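Local coordinates for protein 28 kDa product (Pseudomonas syringae pv. phaseolicola, PDB 1UKF) that acts as a papain-like cysteine protease that processes itself by autocleavage and serves as an avirulence effector during infection of bean and Arabidopsis cells, at residues Leu21-Leu26 and Ala80-Ala85; Pro73-Ser78 and Pro93-Ala98; Thr108-Val113 and Gln162-Leu167; Leu124-Ala127 and Gly131-Ile134. One frame throughout, in Å; residues are numbered along the deposited sequence.

Contact 1 (Leu21-Leu26 and Ala80-Ala85); sequences LSTEWL and AVIEDA
Thr23 of helix 18-27 is the residue that meets helix 73-84 and its end, and it does so with both branches of its side chain. The tight part lies at its methyl: Thr23 CG2 comes within 3.5 Å of Ala85 CB and 3.7 Å of Val81 O. It reaches them because it stands anti to the backbone N, chi1 of OG1 being -59°. Alanine suits this place just beyond the helix, since its single methyl lets Thr23 CG2 come up to it. Thr23 and Ile82 have their CA atoms 6.4 Å apart. The hydroxyl rests on Val81: Thr23 OG1 is 3.6 Å from Val81 CG2 and 3.7 Å from Val81 CG1, straddling the valine's fork. No hydrogen bond crosses here. OG1 is instead bonded to Ala19 O, one turn back, which allows a threonine to face an apolar surface. The contact is looser at Ile82, whose CG2 lies 4.3 Å from Thr23 OG1 while the rest of its chain leads off toward Phe87. Glu83, whose CB points away from helix 18-27, is exposed. The packing of beta-branched Thr23 and Val81 belongs to the helical side of a papain-like fold, whose helix 18-27 begins with the active-site Cys18.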
loop_
_atom_site.group_PDB
_atom_site.type_symbol
_atom_site.label_atom_id
_atom_site.label_comp_id
_atom_site.label_asym_id
_atom_site.label_seq_id
_atom_site.Cartn_x
_atom_site.Cartn_y
_atom_site.Cartn_z
ATOM N N LEU A 21 -6.340 -1.763 6.358
ATOM C CA LEU A 21 -5.906 -3.126 6.063
ATOM C C LEU A 21 -4.429 -3.157 5.690
ATOM O O LEU A 21 -3.698 -4.056 6.109
ATOM C CB LEU A 21 -6.727 -3.712 4.911
ATOM C CG LEU A 21 -8.182 -4.079 5.214
ATOM C CD1 LEU A 21 -8.913 -4.387 3.914
ATOM C CD2 LEU A 21 -8.232 -5.277 6.162
ATOM N N SER A 22 -3.991 -2.182 4.899
ATOM C CA SER A 22 -2.598 -2.116 4.479
ATOM C C SER A 22 -1.686 -1.906 5.679
ATOM O O SER A 22 -0.601 -2.491 5.753
ATOM C CB SER A 22 -2.402 -0.993 3.459
ATOM O OG SER A 22 -3.052 -1.317 2.245
ATOM N N THR A 23 -2.120 -1.076 6.623
ATOM C CA THR A 23 -1.310 -0.832 7.807
ATOM C C THR A 23 -1.281 -2.080 8.690
ATOM O O THR A 23 -0.237 -2.416 9.253
ATOM C CB THR A 23 -1.830 0.384 8.597
ATOM O OG1 THR A 23 -1.797 1.541 7.749
ATOM C CG2 THR A 23 -0.949 0.656 9.810
ATOM N N GLU A 24 -2.409 -2.780 8.800
ATOM C CA GLU A 24 -2.450 -4.008 9.593
ATOM C C GLU A 24 -1.490 -5.018 8.956
ATOM O O GLU A 24 -0.764 -5.722 9.656
ATOM C CB GLU A 24 -3.880 -4.567 9.637
ATOM C CG GLU A 24 -4.039 -5.942 10.305
ATOM C CD GLU A 24 -3.737 -5.948 11.795
ATOM O OE1 GLU A 24 -3.573 -4.867 12.399
ATOM O OE2 GLU A 24 -3.675 -7.056 12.372
ATOM N N TRP A 25 -1.470 -5.079 7.627
ATOM C CA TRP A 25 -0.565 -5.999 6.944
ATOM C C TRP A 25 0.881 -5.622 7.272
ATOM O O TRP A 25 1.710 -6.495 7.521
ATOM C CB TRP A 25 -0.775 -5.947 5.426
ATOM C CG TRP A 25 0.124 -6.891 4.673
ATOM C CD1 TRP A 25 -0.101 -8.215 4.415
ATOM C CD2 TRP A 25 1.400 -6.582 4.103
ATOM N NE1 TRP A 25 0.956 -8.748 3.717
ATOM C CE2 TRP A 25 1.893 -7.768 3.511
ATOM C CE3 TRP A 25 2.178 -5.419 4.032
ATOM C CZ2 TRP A 25 3.127 -7.823 2.854
ATOM C CZ3 TRP A 25 3.403 -5.471 3.380
ATOM C CH2 TRP A 25 3.865 -6.665 2.798
ATOM N N LEU A 26 1.190 -4.326 7.273
ATOM C CA LEU A 26 2.545 -3.885 7.585
ATOM C C LEU A 26 2.964 -4.355 8.971
ATOM O O LEU A 26 4.097 -4.799 9.165
ATOM C CB LEU A 26 2.652 -2.358 7.511
ATOM C CG LEU A 26 2.777 -1.735 6.117
ATOM C CD1 LEU A 26 2.735 -0.215 6.220
ATOM C CD2 LEU A 26 4.083 -2.184 5.470
ATOM N N ALA A 80 -1.021 9.587 10.177
ATOM C CA ALA A 80 -1.691 9.260 11.429
ATOM C C ALA A 80 -1.908 7.761 11.605
ATOM O O ALA A 80 -1.672 7.220 12.685
ATOM C CB ALA A 80 -3.029 9.993 11.517
ATOM N N VAL A 81 -2.343 7.078 10.550
ATOM C CA VAL A 81 -2.584 5.648 10.679
ATOM C C VAL A 81 -1.298 4.850 10.871
ATOM O O VAL A 81 -1.290 3.870 11.617
ATOM C CB VAL A 81 -3.403 5.090 9.479
ATOM C CG1 VAL A 81 -2.577 5.093 8.204
ATOM C CG2 VAL A 81 -3.904 3.688 9.807
ATOM N N ILE A 82 -0.202 5.258 10.239
ATOM C CA ILE A 82 1.028 4.500 10.439
ATOM C C ILE A 82 1.641 4.791 11.808
ATOM O O ILE A 82 2.242 3.905 12.416
ATOM C CB ILE A 82 2.067 4.728 9.289
ATOM C CG1 ILE A 82 2.569 6.171 9.260
ATOM C CG2 ILE A 82 1.442 4.340 7.959
ATOM C CD1 ILE A 82 3.795 6.406 10.129
ATOM N N GLU A 83 1.477 6.011 12.313
ATOM C CA GLU A 83 2.015 6.337 13.635
ATOM C C GLU A 83 1.222 5.599 14.710
ATOM O O GLU A 83 1.780 5.170 15.720
ATOM C CB GLU A 83 1.967 7.842 13.892
ATOM C CG GLU A 83 2.856 8.637 12.960
ATOM C CD GLU A 83 2.985 10.090 13.365
ATOM O OE1 GLU A 83 2.007 10.647 13.906
ATOM O OE2 GLU A 83 4.062 10.675 13.128
ATOM N N ASP A 84 -0.078 5.444 14.485
ATOM C CA ASP A 84 -0.940 4.739 15.426
ATOM C C ASP A 84 -0.495 3.284 15.541
ATOM O O ASP A 84 -0.680 2.650 16.582
ATOM C CB ASP A 84 -2.394 4.788 14.949
ATOM C CG ASP A 84 -3.322 3.944 15.806
ATOM O OD1 ASP A 84 -3.577 4.326 16.968
ATOM O OD2 ASP A 84 -3.793 2.896 15.318
ATOM N N ALA A 85 0.090 2.763 14.465
ATOM C CA ALA A 85 0.560 1.384 14.417
ATOM C C ALA A 85 1.966 1.213 14.989
ATOM O O ALA A 85 2.514 0.108 14.980
ATOM C CB ALA A 85 0.519 0.875 12.980
#

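Contact 2 (Pro73-Ser78 and Pro93-Ala98); sequences PFFTAS and PKTVHA
Chi1 of -81° at Phe75 sets CG anti to its own carbonyl carbon and sends the ring from helix 73-84 toward the edge strand 88-97, where chi1 of -59° at Thr95 turns OG1 to meet it. The resulting CH-pi contact joins helix and sheet on one flank of the papain-like fold. Pro93 CB stands over one face of the Phe75 ring, 3.8 Å from the centroid and 18° off the ring normal, shifted somewhat toward the rim. Its closest ring atom is Phe75 CE1, at 3.7 Å from Pro93 CB, and Pro93 CG adds a contact of 3.9 Å to Phe75 CD1. Proline is well suited to such a place: its rigid pyrrolidine holds CB in a fixed position from which its C-H bonds can be offered to an aromatic face. The two side chains cross obliquely. Phe75 also meets Phe184 of strand 178-187 edge-to-face, and Pro93 touches the same Phe184, which extends the apolar cluster to the next strand of the sheet. At the rim of the phenyl ring the neighbour is polar. The Thr95 hydroxyl is hydrogen-bonded to Asn182 OD1, and approaches the aromatic edge without bonding to it: Thr95 OG1 lies near the ring plane, 3.8 Å from Phe75 CZ.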
loop_
_atom_site.group_PDB
_atom_site.type_symbol
_atom_site.label_atom_id
_atom_site.label_comp_id
_atom_site.label_asym_id
_atom_site.label_seq_id
_atom_site.Cartn_x
_atom_site.Cartn_y
_atom_site.Cartn_z
ATOM N N PRO A 73 -4.157 17.164 3.629
ATOM C CA PRO A 73 -4.992 16.287 4.456
ATOM C C PRO A 73 -4.778 14.785 4.323
ATOM O O PRO A 73 -4.832 14.067 5.319
ATOM C CB PRO A 73 -6.415 16.709 4.088
ATOM C CG PRO A 73 -6.276 17.198 2.678
ATOM C CD PRO A 73 -4.994 17.992 2.740
ATOM N N PHE A 74 -4.545 14.306 3.107
ATOM C CA PHE A 74 -4.333 12.881 2.900
ATOM C C PHE A 74 -2.967 12.436 3.411
ATOM O O PHE A 74 -2.829 11.330 3.925
ATOM C CB PHE A 74 -4.532 12.519 1.427
ATOM C CG PHE A 74 -5.924 12.800 0.930
ATOM C CD1 PHE A 74 -6.210 13.971 0.237
ATOM C CD2 PHE A 74 -6.963 11.921 1.212
ATOM C CE1 PHE A 74 -7.508 14.265 -0.167
ATOM C CE2 PHE A 74 -8.267 12.205 0.813
ATOM C CZ PHE A 74 -8.541 13.381 0.122
ATOM N N PHE A 75 -1.960 13.297 3.281
ATOM C CA PHE A 75 -0.637 12.967 3.797
ATOM C C PHE A 75 -0.754 12.903 5.315
ATOM O O PHE A 75 -0.155 12.050 5.960
ATOM C CB PHE A 75 0.394 14.037 3.415
ATOM C CG PHE A 75 0.928 13.907 2.012
ATOM C CD1 PHE A 75 2.016 14.672 1.606
ATOM C CD2 PHE A 75 0.345 13.032 1.096
ATOM C CE1 PHE A 75 2.518 14.572 0.311
ATOM C CE2 PHE A 75 0.842 12.925 -0.204
ATOM C CZ PHE A 75 1.930 13.697 -0.593
ATOM N N THR A 76 -1.536 13.815 5.882
ATOM C CA THR A 76 -1.732 13.857 7.323
ATOM C C THR A 76 -2.445 12.599 7.820
ATOM O O THR A 76 -2.043 12.004 8.819
ATOM C CB THR A 76 -2.543 15.108 7.719
ATOM O OG1 THR A 76 -1.784 16.280 7.397
ATOM C CG2 THR A 76 -2.861 15.101 9.209
ATOM N N ALA A 77 -3.495 12.191 7.113
ATOM C CA ALA A 77 -4.258 11.004 7.488
ATOM C C ALA A 77 -3.418 9.730 7.383
ATOM O O ALA A 77 -3.453 8.881 8.274
ATOM C CB ALA A 77 -5.504 10.892 6.614
ATOM N N SER A 78 -2.669 9.594 6.293
ATOM C CA SER A 78 -1.829 8.419 6.102
ATOM C C SER A 78 -0.750 8.363 7.175
ATOM O O SER A 78 -0.403 7.287 7.668
ATOM C CB SER A 78 -1.190 8.442 4.713
ATOM O OG SER A 78 -2.172 8.247 3.714
ATOM N N PRO A 93 6.777 12.465 2.493
ATOM C CA PRO A 93 6.086 11.634 1.502
ATOM C C PRO A 93 6.523 12.022 0.092
ATOM O O PRO A 93 6.579 13.207 -0.245
ATOM C CB PRO A 93 4.618 11.942 1.763
ATOM C CG PRO A 93 4.593 12.172 3.244
ATOM C CD PRO A 93 5.823 13.032 3.462
ATOM N N LYS A 94 6.840 11.024 -0.724
ATOM C CA LYS A 94 7.281 11.272 -2.089
ATOM C C LYS A 94 6.174 10.994 -3.093
ATOM O O LYS A 94 5.434 10.022 -2.963
ATOM C CB LYS A 94 8.494 10.400 -2.414
ATOM C CG LYS A 94 9.031 10.601 -3.818
ATOM C CD LYS A 94 10.247 9.731 -4.070
ATOM C CE LYS A 94 10.754 9.904 -5.489
ATOM N NZ LYS A 94 11.943 9.054 -5.749
ATOM N N THR A 95 6.061 11.855 -4.098
ATOM C CA THR A 95 5.047 11.697 -5.128
ATOM C C THR A 95 5.699 11.392 -6.470
ATOM O O THR A 95 6.478 12.194 -6.986
ATOM C CB THR A 95 4.194 12.973 -5.282
ATOM O OG1 THR A 95 3.564 13.284 -4.035
ATOM C CG2 THR A 95 3.127 12.776 -6.346
ATOM N N VAL A 96 5.387 10.229 -7.027
ATOM C CA VAL A 96 5.931 9.842 -8.321
ATOM C C VAL A 96 4.791 9.931 -9.326
ATOM O O VAL A 96 3.782 9.235 -9.196
ATOM C CB VAL A 96 6.485 8.398 -8.299
ATOM C CG1 VAL A 96 7.117 8.062 -9.643
ATOM C CG2 VAL A 96 7.510 8.248 -7.185
ATOM N N HIS A 97 4.945 10.803 -10.318
ATOM C CA HIS A 97 3.913 10.987 -11.333
ATOM C C HIS A 97 4.014 9.964 -12.454
ATOM O O HIS A 97 5.093 9.459 -12.755
ATOM C CB HIS A 97 3.982 12.405 -11.911
ATOM C CG HIS A 97 3.780 13.481 -10.890
ATOM N ND1 HIS A 97 4.791 13.927 -10.066
ATOM C CD2 HIS A 97 2.673 14.174 -10.534
ATOM C CE1 HIS A 97 4.316 14.848 -9.247
ATOM N NE2 HIS A 97 3.034 15.017 -9.510
ATOM N N ALA A 98 2.875 9.671 -13.073
ATOM C CA ALA A 98 2.808 8.693 -14.154
ATOM C C ALA A 98 3.377 9.193 -15.478
ATOM O O ALA A 98 3.181 8.559 -16.515
ATOM C CB ALA A 98 1.366 8.244 -14.350
#

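Contact 3 (Thr108-Val113 and Gln162-Leu167); sequences TVAHDV and QLIKGL
Ile164 of helix 160-173 presses its terminal methyl against helix 102-113, where Val109, Ala110 and Val113 receive it. Two helices thus pack on each other beside the antiparallel sheet of the papain-like fold. All the side-chain contacts are apolar, and all converge on CD1. Ile164 CD1 lies 3.8 Å from Val109 CG1, 3.8 Å from Ala110 CB and 4.0 Å from Val113 CG2. Isoleucine is suited to the task because its long branch is extended, chi2 175°, and carries CD1 out from the helix. Val109 meets that branch at a slant, whereas Val113 meets it tip to tip. Contact with the backbone is closer still: Ile164 CD1 is 3.6 Å from Ala110 N, which the small alanine side chain permits. Backbone hydrogen bonds run within each helix, and none joins the two segments. Their short axes pass 9.3 Å apart, with N-to-C directions 128° apart. Beyond the pair, Val113 reaches Phe143, His120 and Leu122 of the sheet, and Lys165 makes a weak hydrogen bond to Ser102 of helix 102-113. With neither a charge pair nor a directional bond between 108-113 and 162-167, the attraction rests on dispersion and the burial of methyl groups, and so on fit of shape.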
loop_
_atom_site.group_PDB
_atom_site.type_symbol
_atom_site.label_atom_id
_atom_site.label_comp_id
_atom_site.label_asym_id
_atom_site.label_seq_id
_atom_site.Cartn_x
_atom_site.Cartn_y
_atom_site.Cartn_z
ATOM N N THR A 108 10.886 3.742 -10.997
ATOM C CA THR A 108 11.140 4.784 -10.011
ATOM C C THR A 108 10.642 4.367 -8.634
ATOM O O THR A 108 11.354 4.506 -7.639
ATOM C CB THR A 108 10.463 6.110 -10.410
ATOM O OG1 THR A 108 10.972 6.535 -11.681
ATOM C CG2 THR A 108 10.745 7.187 -9.372
ATOM N N VAL A 109 9.418 3.854 -8.574
ATOM C CA VAL A 109 8.851 3.423 -7.305
ATOM C C VAL A 109 9.641 2.248 -6.731
ATOM O O VAL A 109 9.911 2.201 -5.534
ATOM C CB VAL A 109 7.363 3.031 -7.465
ATOM C CG1 VAL A 109 6.824 2.470 -6.153
ATOM C CG2 VAL A 109 6.551 4.254 -7.879
ATOM N N ALA A 110 10.023 1.307 -7.589
ATOM C CA ALA A 110 10.790 0.147 -7.147
ATOM C C ALA A 110 12.118 0.574 -6.530
ATOM O O ALA A 110 12.557 0.013 -5.526
ATOM C CB ALA A 110 11.039 -0.794 -8.320
ATOM N N HIS A 111 12.762 1.565 -7.136
ATOM C CA HIS A 111 14.035 2.053 -6.620
ATOM C C HIS A 111 13.852 2.599 -5.210
ATOM O O HIS A 111 14.755 2.510 -4.373
ATOM C CB HIS A 111 14.594 3.152 -7.525
ATOM C CG HIS A 111 15.855 3.771 -7.010
ATOM N ND1 HIS A 111 17.029 3.063 -6.866
ATOM C CD2 HIS A 111 16.123 5.031 -6.593
ATOM C CE1 HIS A 111 17.966 3.861 -6.383
ATOM N NE2 HIS A 111 17.441 5.061 -6.209
ATOM N N ASP A 112 12.675 3.157 -4.944
ATOM C CA ASP A 112 12.392 3.721 -3.631
ATOM C C ASP A 112 11.954 2.688 -2.596
ATOM O O ASP A 112 12.356 2.763 -1.435
ATOM C CB ASP A 112 11.293 4.789 -3.718
ATOM C CG ASP A 112 11.661 5.950 -4.622
ATOM O OD1 ASP A 112 12.838 6.367 -4.616
ATOM O OD2 ASP A 112 10.760 6.459 -5.323
ATOM N N VAL A 113 11.145 1.720 -3.018
ATOM C CA VAL A 113 10.603 0.738 -2.087
ATOM C C VAL A 113 11.262 -0.629 -2.017
ATOM O O VAL A 113 11.158 -1.312 -0.996
ATOM C CB VAL A 113 9.082 0.539 -2.340
ATOM C CG1 VAL A 113 8.386 1.894 -2.366
ATOM C CG2 VAL A 113 8.845 -0.209 -3.647
ATOM N N GLN A 162 8.989 -4.880 -12.366
ATOM C CA GLN A 162 8.025 -5.611 -13.181
ATOM C C GLN A 162 6.728 -5.826 -12.417
ATOM O O GLN A 162 5.642 -5.730 -12.984
ATOM C CB GLN A 162 8.611 -6.953 -13.608
ATOM N N LEU A 163 6.847 -6.123 -11.128
ATOM C CA LEU A 163 5.674 -6.340 -10.292
ATOM C C LEU A 163 4.881 -5.044 -10.162
ATOM O O LEU A 163 3.667 -5.030 -10.354
ATOM C CB LEU A 163 6.100 -6.853 -8.911
ATOM C CG LEU A 163 5.062 -6.888 -7.782
ATOM C CD1 LEU A 163 3.741 -7.460 -8.277
ATOM C CD2 LEU A 163 5.616 -7.718 -6.631
ATOM N N ILE A 164 5.567 -3.948 -9.857
ATOM C CA ILE A 164 4.884 -2.672 -9.715
ATOM C C ILE A 164 4.257 -2.228 -11.038
ATOM O O ILE A 164 3.130 -1.734 -11.053
ATOM C CB ILE A 164 5.844 -1.593 -9.182
ATOM C CG1 ILE A 164 6.377 -2.032 -7.815
ATOM C CG2 ILE A 164 5.119 -0.253 -9.067
ATOM C CD1 ILE A 164 7.424 -1.115 -7.232
ATOM N N LYS A 165 4.973 -2.400 -12.147
ATOM C CA LYS A 165 4.419 -2.024 -13.443
ATOM C C LYS A 165 3.143 -2.830 -13.677
ATOM O O LYS A 165 2.143 -2.303 -14.164
ATOM C CB LYS A 165 5.420 -2.305 -14.568
ATOM C CG LYS A 165 4.895 -1.948 -15.956
ATOM C CD LYS A 165 5.919 -2.264 -17.039
ATOM C CE LYS A 165 5.468 -1.750 -18.401
ATOM N NZ LYS A 165 4.183 -2.362 -18.847
ATOM N N GLY A 166 3.186 -4.112 -13.327
ATOM C CA GLY A 166 2.025 -4.966 -13.500
ATOM C C GLY A 166 0.818 -4.463 -12.730
ATOM O O GLY A 166 -0.310 -4.514 -13.224
ATOM N N LEU A 167 1.046 -3.974 -11.515
ATOM C CA LEU A 167 -0.038 -3.461 -10.691
ATOM C C LEU A 167 -0.628 -2.205 -11.328
ATOM O O LEU A 167 -1.845 -2.043 -11.391
ATOM C CB LEU A 167 0.472 -3.148 -9.284
ATOM C CG LEU A 167 -0.625 -2.918 -8.245
ATOM C CD1 LEU A 167 -1.447 -4.191 -8.088
ATOM C CD2 LEU A 167 -0.006 -2.529 -6.910
#

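Contact 4 (Leu124-Ala127 and Gly131-Ile134); sequences LRFA and GHAI
Leu124 and His132 form a hydrogen-bonded antiparallel pair, with Leu124 N to His132 O short at 2.7 Å and nearly straight at 168°, while the return bond from His132 N to Leu124 O, 3.0 Å, is weak. Arg125 and Gly131 follow as a non-hydrogen-bonded pair, and Gly131 CA adds a CH...O contact to Leu124 O, 3.3 Å. His132, a residue of the active site, projects from the same face as Leu124, the two chains lying side by side. Its imidazole stands anti to the backbone N, chi1 179°, and the His132 CD2 edge receives Leu124 CD1 at 4.1 Å. Phe126 supplies the bulk on the other strand: its CE1 is 3.8 Å from His132 CB, so the aromatic ring packs on the histidine's stem. Leu124 beside the ring and Phe126 at the stem would be expected to restrict the imidazole. Leu124 CD2 reaches Ile134 CD1 more loosely, at 4.4 Å. The histidine's NE2 is hydrogen-bonded to Asp147 OD1, and Cys18, at the start of helix 18-27, lies against its ring to complete the Cys-His-Asp triad. Leu124 and Phe126 pack on strand 178-187 and meet Tyr171 of helix 160-173, and Ile134 packs on Leu167 of the same helix.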
loop_
_atom_site.group_PDB
_atom_site.type_symbol
_atom_site.label_atom_id
_atom_site.label_comp_id
_atom_site.label_asym_id
_atom_site.label_seq_id
_atom_site.Cartn_x
_atom_site.Cartn_y
_atom_site.Cartn_z
ATOM N N LEU A 124 -2.338 5.116 -4.240
ATOM C CA LEU A 124 -2.509 5.224 -5.683
ATOM C C LEU A 124 -3.569 6.285 -5.910
ATOM O O LEU A 124 -4.681 6.176 -5.392
ATOM C CB LEU A 124 -2.974 3.894 -6.282
ATOM C CG LEU A 124 -2.104 2.665 -6.014
ATOM C CD1 LEU A 124 -2.694 1.457 -6.725
ATOM C CD2 LEU A 124 -0.688 2.922 -6.497
ATOM N N ARG A 125 -3.218 7.321 -6.664
ATOM C CA ARG A 125 -4.149 8.402 -6.953
ATOM C C ARG A 125 -4.759 8.214 -8.333
ATOM O O ARG A 125 -4.171 8.600 -9.342
ATOM C CB ARG A 125 -3.434 9.739 -6.877
ATOM N N PHE A 126 -5.937 7.605 -8.366
ATOM C CA PHE A 126 -6.637 7.361 -9.619
ATOM C C PHE A 126 -7.095 8.690 -10.208
ATOM O O PHE A 126 -7.734 9.494 -9.526
ATOM C CB PHE A 126 -7.832 6.442 -9.366
ATOM C CG PHE A 126 -7.449 5.070 -8.874
ATOM C CD1 PHE A 126 -8.289 4.364 -8.020
ATOM C CD2 PHE A 126 -6.252 4.481 -9.272
ATOM C CE1 PHE A 126 -7.943 3.092 -7.567
ATOM C CE2 PHE A 126 -5.896 3.210 -8.826
ATOM C CZ PHE A 126 -6.744 2.514 -7.970
ATOM N N ALA A 127 -6.751 8.915 -11.474
ATOM C CA ALA A 127 -7.103 10.141 -12.186
ATOM C C ALA A 127 -8.471 10.677 -11.784
ATOM O O ALA A 127 -8.694 11.889 -11.777
ATOM C CB ALA A 127 -7.061 9.896 -13.691
ATOM N N GLY A 131 -8.689 7.499 -4.355
ATOM C CA GLY A 131 -7.443 6.956 -3.859
ATOM C C GLY A 131 -7.562 5.500 -3.461
ATOM O O GLY A 131 -8.663 4.967 -3.291
ATOM N N HIS A 132 -6.409 4.855 -3.325
ATOM C CA HIS A 132 -6.338 3.456 -2.930
ATOM C C HIS A 132 -4.982 3.151 -2.306
ATOM O O HIS A 132 -3.934 3.326 -2.933
ATOM C CB HIS A 132 -6.558 2.532 -4.120
ATOM C CG HIS A 132 -6.460 1.084 -3.764
ATOM N ND1 HIS A 132 -7.282 0.498 -2.825
ATOM C CD2 HIS A 132 -5.627 0.109 -4.197
ATOM C CE1 HIS A 132 -6.959 -0.775 -2.696
ATOM N NE2 HIS A 132 -5.958 -1.038 -3.516
ATOM N N ALA A 133 -5.015 2.659 -1.078
ATOM C CA ALA A 133 -3.800 2.362 -0.345
ATOM C C ALA A 133 -3.365 0.909 -0.433
ATOM O O ALA A 133 -4.191 -0.003 -0.403
ATOM C CB ALA A 133 -3.987 2.752 1.110
ATOM N N ILE A 134 -2.057 0.714 -0.559
ATOM C CA ILE A 134 -1.453 -0.609 -0.597
ATOM C C ILE A 134 -0.207 -0.512 0.280
ATOM O O ILE A 134 0.136 0.567 0.768
ATOM C CB ILE A 134 -1.070 -1.044 -2.039
ATOM C CG1 ILE A 134 -0.023 -0.100 -2.639
ATOM C CG2 ILE A 134 -2.323 -1.087 -2.906
ATOM C CD1 ILE A 134 0.459 -0.511 -4.022
#

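From the N terminus, helix 18-27 enters contact 1, which closes a largely helical loop when the chain returns in helix 73-84. Contact 2 opens on that same helix before contact 1 is complete, so the two cross along the sequence, and it closes at edge strand 88-97, tying helices to sheet. Contact 3 then opens on helix 102-113 and closes on helix 160-173, on the opposite side of the chain's centre from contact 1. Nested in its mostly beta loop is contact 4, the short hairpin bearing His132. Lys94 and Asp112 form a salt bridge between contacts 2 and 3; Ser22 touches contact 4 from contact 1, and Leu167 does so from contact 3.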